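Local structure of tail protein, 43 kDa (Neisseria meningitidis MC58, 3D37) at residues A121-A134 against L164-G178. The protein is of unknown function but is probably a structural component of a phage-type tail, built from domains resembling those of phage baseplate proteins. Numbering follows the deposited sequence.
Sequences AAPWPQIKAVVLKA and LHPWLEPDGTLVVGG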
# COMPACT_ATOMS: atom_id res chain seq x y z
N ALA A 121 19.39 -22.26 -39.66
CA ALA A 121 19.60 -20.83 -39.36
C ALA A 121 19.92 -19.99 -40.63
O ALA A 121 19.99 -18.76 -40.56
CB ALA A 121 20.72 -20.68 -38.36
N ALA A 122 20.20 -20.67 -41.74
CA ALA A 122 20.57 -20.03 -43.01
C ALA A 122 19.67 -18.86 -43.45
O ALA A 122 20.22 -17.79 -43.78
CB ALA A 122 20.67 -21.10 -44.19
N PRO A 123 18.32 -19.04 -43.46
CA PRO A 123 17.39 -17.93 -43.81
C PRO A 123 17.49 -16.65 -42.98
O PRO A 123 16.93 -15.62 -43.36
CB PRO A 123 15.99 -18.56 -43.60
CG PRO A 123 16.19 -20.02 -43.62
CD PRO A 123 17.58 -20.26 -43.10
N TRP A 124 18.18 -16.68 -41.84
CA TRP A 124 18.32 -15.53 -41.02
C TRP A 124 19.74 -15.10 -40.96
O TRP A 124 20.45 -15.38 -40.00
CB TRP A 124 17.70 -15.77 -39.63
CG TRP A 124 16.24 -15.95 -39.80
CD1 TRP A 124 15.30 -14.97 -39.92
CD2 TRP A 124 15.56 -17.18 -39.91
NE1 TRP A 124 14.06 -15.53 -40.09
CE2 TRP A 124 14.19 -16.89 -40.07
CE3 TRP A 124 15.96 -18.51 -39.83
CZ2 TRP A 124 13.22 -17.89 -40.21
CZ3 TRP A 124 15.00 -19.50 -39.97
CH2 TRP A 124 13.64 -19.18 -40.15
N PRO A 125 20.18 -14.36 -42.02
CA PRO A 125 21.57 -13.98 -42.12
C PRO A 125 21.97 -13.08 -41.01
O PRO A 125 23.17 -12.95 -40.73
CB PRO A 125 21.67 -13.29 -43.50
CG PRO A 125 20.30 -12.90 -43.83
CD PRO A 125 19.40 -13.90 -43.18
N GLN A 126 20.95 -12.48 -40.38
CA GLN A 126 21.06 -11.79 -39.12
C GLN A 126 21.81 -12.65 -38.04
O GLN A 126 22.62 -12.14 -37.24
CB GLN A 126 19.65 -11.22 -38.68
CG GLN A 126 18.34 -12.09 -39.07
CD GLN A 126 17.46 -11.70 -40.37
OE1 GLN A 126 17.94 -11.40 -41.39
NE2 GLN A 126 16.19 -11.81 -40.26
N ILE A 127 21.59 -13.97 -38.08
CA ILE A 127 22.43 -14.93 -37.33
C ILE A 127 23.70 -15.17 -38.19
O ILE A 127 23.68 -15.92 -39.16
CB ILE A 127 21.66 -16.27 -37.02
CG1 ILE A 127 20.36 -15.99 -36.25
CG2 ILE A 127 22.55 -17.25 -36.22
CD1 ILE A 127 19.31 -17.12 -36.29
N LYS A 128 24.80 -14.53 -37.81
CA LYS A 128 25.99 -14.44 -38.65
C LYS A 128 27.04 -15.53 -38.43
O LYS A 128 28.00 -15.60 -39.20
CB LYS A 128 26.65 -13.07 -38.47
CG LYS A 128 25.94 -11.91 -39.12
CD LYS A 128 26.55 -10.59 -38.67
CE LYS A 128 25.85 -9.39 -39.33
NZ LYS A 128 26.03 -8.08 -38.56
N ALA A 129 26.89 -16.36 -37.39
CA ALA A 129 27.71 -17.57 -37.24
C ALA A 129 26.95 -18.63 -36.47
O ALA A 129 26.13 -18.31 -35.60
CB ALA A 129 29.02 -17.28 -36.53
N VAL A 130 27.21 -19.89 -36.83
CA VAL A 130 26.72 -21.05 -36.08
C VAL A 130 27.94 -21.85 -35.59
O VAL A 130 28.82 -22.20 -36.38
CB VAL A 130 25.78 -21.90 -36.93
CG1 VAL A 130 25.09 -22.96 -36.08
CG2 VAL A 130 24.77 -21.00 -37.64
N VAL A 131 27.97 -22.16 -34.31
CA VAL A 131 29.12 -22.74 -33.65
C VAL A 131 28.62 -23.98 -32.89
O VAL A 131 27.41 -24.09 -32.55
CB VAL A 131 29.80 -21.66 -32.74
CG1 VAL A 131 30.56 -22.27 -31.55
CG2 VAL A 131 30.74 -20.78 -33.57
N LEU A 132 29.53 -24.94 -32.70
CA LEU A 132 29.23 -26.17 -31.96
C LEU A 132 29.99 -25.99 -30.66
O LEU A 132 31.17 -25.61 -30.64
CB LEU A 132 29.60 -27.46 -32.73
CG LEU A 132 29.32 -28.86 -32.12
CD1 LEU A 132 27.88 -29.29 -32.22
CD2 LEU A 132 30.24 -29.95 -32.74
N LYS A 133 29.27 -26.18 -29.56
CA LYS A 133 29.86 -26.00 -28.24
C LYS A 133 29.89 -27.39 -27.59
O LYS A 133 29.19 -27.70 -26.61
CB LYS A 133 29.03 -24.95 -27.46
CG LYS A 133 29.83 -23.82 -26.88
CD LYS A 133 30.43 -22.93 -27.94
CE LYS A 133 31.31 -21.88 -27.31
NZ LYS A 133 30.48 -20.88 -26.57
N ALA A 134 30.73 -28.24 -28.19
CA ALA A 134 30.78 -29.67 -27.85
C ALA A 134 32.10 -30.30 -28.35
O ALA A 134 32.76 -29.76 -29.26
CB ALA A 134 29.56 -30.39 -28.41
N LEU A 164 22.57 -32.55 -26.93
CA LEU A 164 22.94 -31.14 -27.01
C LEU A 164 21.70 -30.24 -26.90
O LEU A 164 20.58 -30.72 -26.75
CB LEU A 164 23.79 -30.86 -28.26
CG LEU A 164 25.08 -31.69 -28.47
CD1 LEU A 164 25.94 -31.24 -29.71
CD2 LEU A 164 25.94 -31.67 -27.22
N HIS A 165 21.92 -28.93 -26.93
CA HIS A 165 20.82 -27.98 -26.88
C HIS A 165 21.22 -26.71 -27.62
O HIS A 165 22.38 -26.33 -27.58
CB HIS A 165 20.49 -27.66 -25.38
CG HIS A 165 19.17 -27.01 -25.18
ND1 HIS A 165 18.00 -27.73 -25.10
CD2 HIS A 165 18.82 -25.71 -25.06
CE1 HIS A 165 16.98 -26.90 -24.98
NE2 HIS A 165 17.45 -25.67 -24.94
N PRO A 166 20.25 -26.02 -28.26
CA PRO A 166 20.55 -24.76 -28.91
C PRO A 166 20.41 -23.53 -28.00
O PRO A 166 19.52 -23.50 -27.16
CB PRO A 166 19.48 -24.67 -29.99
CG PRO A 166 18.32 -25.31 -29.40
CD PRO A 166 18.84 -26.39 -28.45
N TRP A 167 21.27 -22.53 -28.20
CA TRP A 167 21.00 -21.19 -27.67
C TRP A 167 21.69 -20.16 -28.50
O TRP A 167 22.63 -20.48 -29.21
CB TRP A 167 21.45 -21.05 -26.21
CG TRP A 167 22.93 -21.22 -25.97
CD1 TRP A 167 23.85 -20.24 -25.93
CD2 TRP A 167 23.64 -22.45 -25.70
NE1 TRP A 167 25.10 -20.77 -25.68
CE2 TRP A 167 24.98 -22.12 -25.52
CE3 TRP A 167 23.25 -23.78 -25.61
CZ2 TRP A 167 25.93 -23.06 -25.20
CZ3 TRP A 167 24.15 -24.69 -25.29
CH2 TRP A 167 25.48 -24.36 -25.09
N LEU A 168 21.23 -18.91 -28.35
CA LEU A 168 21.96 -17.74 -28.82
C LEU A 168 22.91 -17.17 -27.78
O LEU A 168 22.57 -17.03 -26.61
CB LEU A 168 20.99 -16.61 -29.25
CG LEU A 168 20.31 -16.75 -30.60
CD1 LEU A 168 21.33 -16.59 -31.76
CD2 LEU A 168 19.63 -18.09 -30.64
N GLU A 169 24.10 -16.83 -28.27
CA GLU A 169 25.09 -16.12 -27.52
C GLU A 169 24.87 -14.63 -27.63
O GLU A 169 24.16 -14.16 -28.50
CB GLU A 169 26.49 -16.45 -28.04
CG GLU A 169 26.79 -17.92 -27.93
CD GLU A 169 28.11 -18.21 -27.24
OE1 GLU A 169 29.17 -18.27 -27.92
OE2 GLU A 169 28.07 -18.44 -26.01
N PRO A 170 25.45 -13.89 -26.71
CA PRO A 170 25.33 -12.45 -26.68
C PRO A 170 25.54 -11.70 -28.02
O PRO A 170 24.81 -10.74 -28.31
CB PRO A 170 26.36 -12.06 -25.61
CG PRO A 170 26.27 -13.17 -24.65
CD PRO A 170 26.17 -14.39 -25.52
N ASP A 171 26.54 -12.09 -28.79
CA ASP A 171 26.78 -11.45 -30.08
C ASP A 171 25.90 -11.94 -31.22
O ASP A 171 26.16 -11.57 -32.33
CB ASP A 171 28.27 -11.53 -30.50
CG ASP A 171 28.73 -12.92 -30.88
OD1 ASP A 171 27.95 -13.90 -30.82
OD2 ASP A 171 29.95 -13.02 -31.18
N GLY A 172 24.90 -12.78 -30.96
CA GLY A 172 23.99 -13.21 -32.01
C GLY A 172 24.36 -14.54 -32.71
O GLY A 172 23.66 -14.95 -33.62
N THR A 173 25.44 -15.19 -32.26
CA THR A 173 25.83 -16.54 -32.77
C THR A 173 24.89 -17.59 -32.20
O THR A 173 24.60 -17.59 -31.00
CB THR A 173 27.28 -16.89 -32.33
OG1 THR A 173 28.17 -15.86 -32.72
CG2 THR A 173 27.77 -18.20 -32.88
N LEU A 174 24.40 -18.47 -33.07
CA LEU A 174 23.64 -19.62 -32.66
C LEU A 174 24.65 -20.73 -32.23
O LEU A 174 25.62 -21.02 -32.96
CB LEU A 174 22.75 -20.06 -33.80
CG LEU A 174 21.91 -21.33 -33.61
CD1 LEU A 174 20.91 -21.22 -32.44
CD2 LEU A 174 21.22 -21.66 -34.95
N VAL A 175 24.44 -21.31 -31.05
CA VAL A 175 25.29 -22.38 -30.55
C VAL A 175 24.40 -23.60 -30.48
O VAL A 175 23.23 -23.46 -30.17
CB VAL A 175 25.90 -22.05 -29.22
CG1 VAL A 175 26.56 -23.29 -28.59
CG2 VAL A 175 26.91 -20.94 -29.35
N VAL A 176 24.91 -24.77 -30.91
CA VAL A 176 24.35 -26.07 -30.48
C VAL A 176 25.47 -26.67 -29.67
O VAL A 176 26.65 -26.62 -30.06
CB VAL A 176 23.85 -27.01 -31.59
CG1 VAL A 176 23.51 -28.37 -31.01
CG2 VAL A 176 22.57 -26.46 -32.21
N GLY A 177 25.11 -27.13 -28.48
CA GLY A 177 26.13 -27.48 -27.51
C GLY A 177 25.62 -27.88 -26.15
O GLY A 177 24.49 -28.29 -25.98
N GLY A 178 26.51 -27.78 -25.17
CA GLY A 178 26.19 -28.19 -23.82
C GLY A 178 27.14 -27.59 -22.84
O GLY A 178 28.00 -26.76 -23.20
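Lys-133 reaches from strand 130-133 across strand 174-177 to Glu-169. Its CB lies 3.8 Å from Gly-177 CA, where the neighbouring strand carries no side chain, and also meets the Trp-167 ring obliquely. Lys-133 CG and CD run on past Val-175 CG1, CD at 3.9 Å, while that methyl rests against one face of the indole. Bends at chi2 (67°) and chi4 (-70°) bring NZ round to Glu-169, which approaches from the opposite direction; Lys-133 NZ sits above the carboxylate plane, 3.2 Å from Glu-169 OE1, in a salt bridge. The two strands run parallel, and strand 165-168 pairs antiparallel with 174-177 on its far side, giving a small mixed sheet in the baseplate gp44-like second domain. Five backbone hydrogen bonds join segments 121-134 and 164-178; the shortest, Lys-133 N to Val-176 O, is 2.7 Å. Leu-174, on the other face, extends CD2 to within 3.6 Å of Ala-121 CB, and its CB meets Ile-127 CG2. Leu-132 CD1 and Leu-164 CD1 pack at 3.7 Å, their side chains nearly perpendicular, with both leucines touching Val-113 of helix 113-121. At the turn before strand 174-177, Asp-171 OD1 accepts Thr-173 N in an Asx turn and also Thr-173 OG1 at 2.7 Å; the torsion that sets this hydroxyl beside the backbone N, chi1 -54°, turns CG2 toward Ala-129 and Val-131.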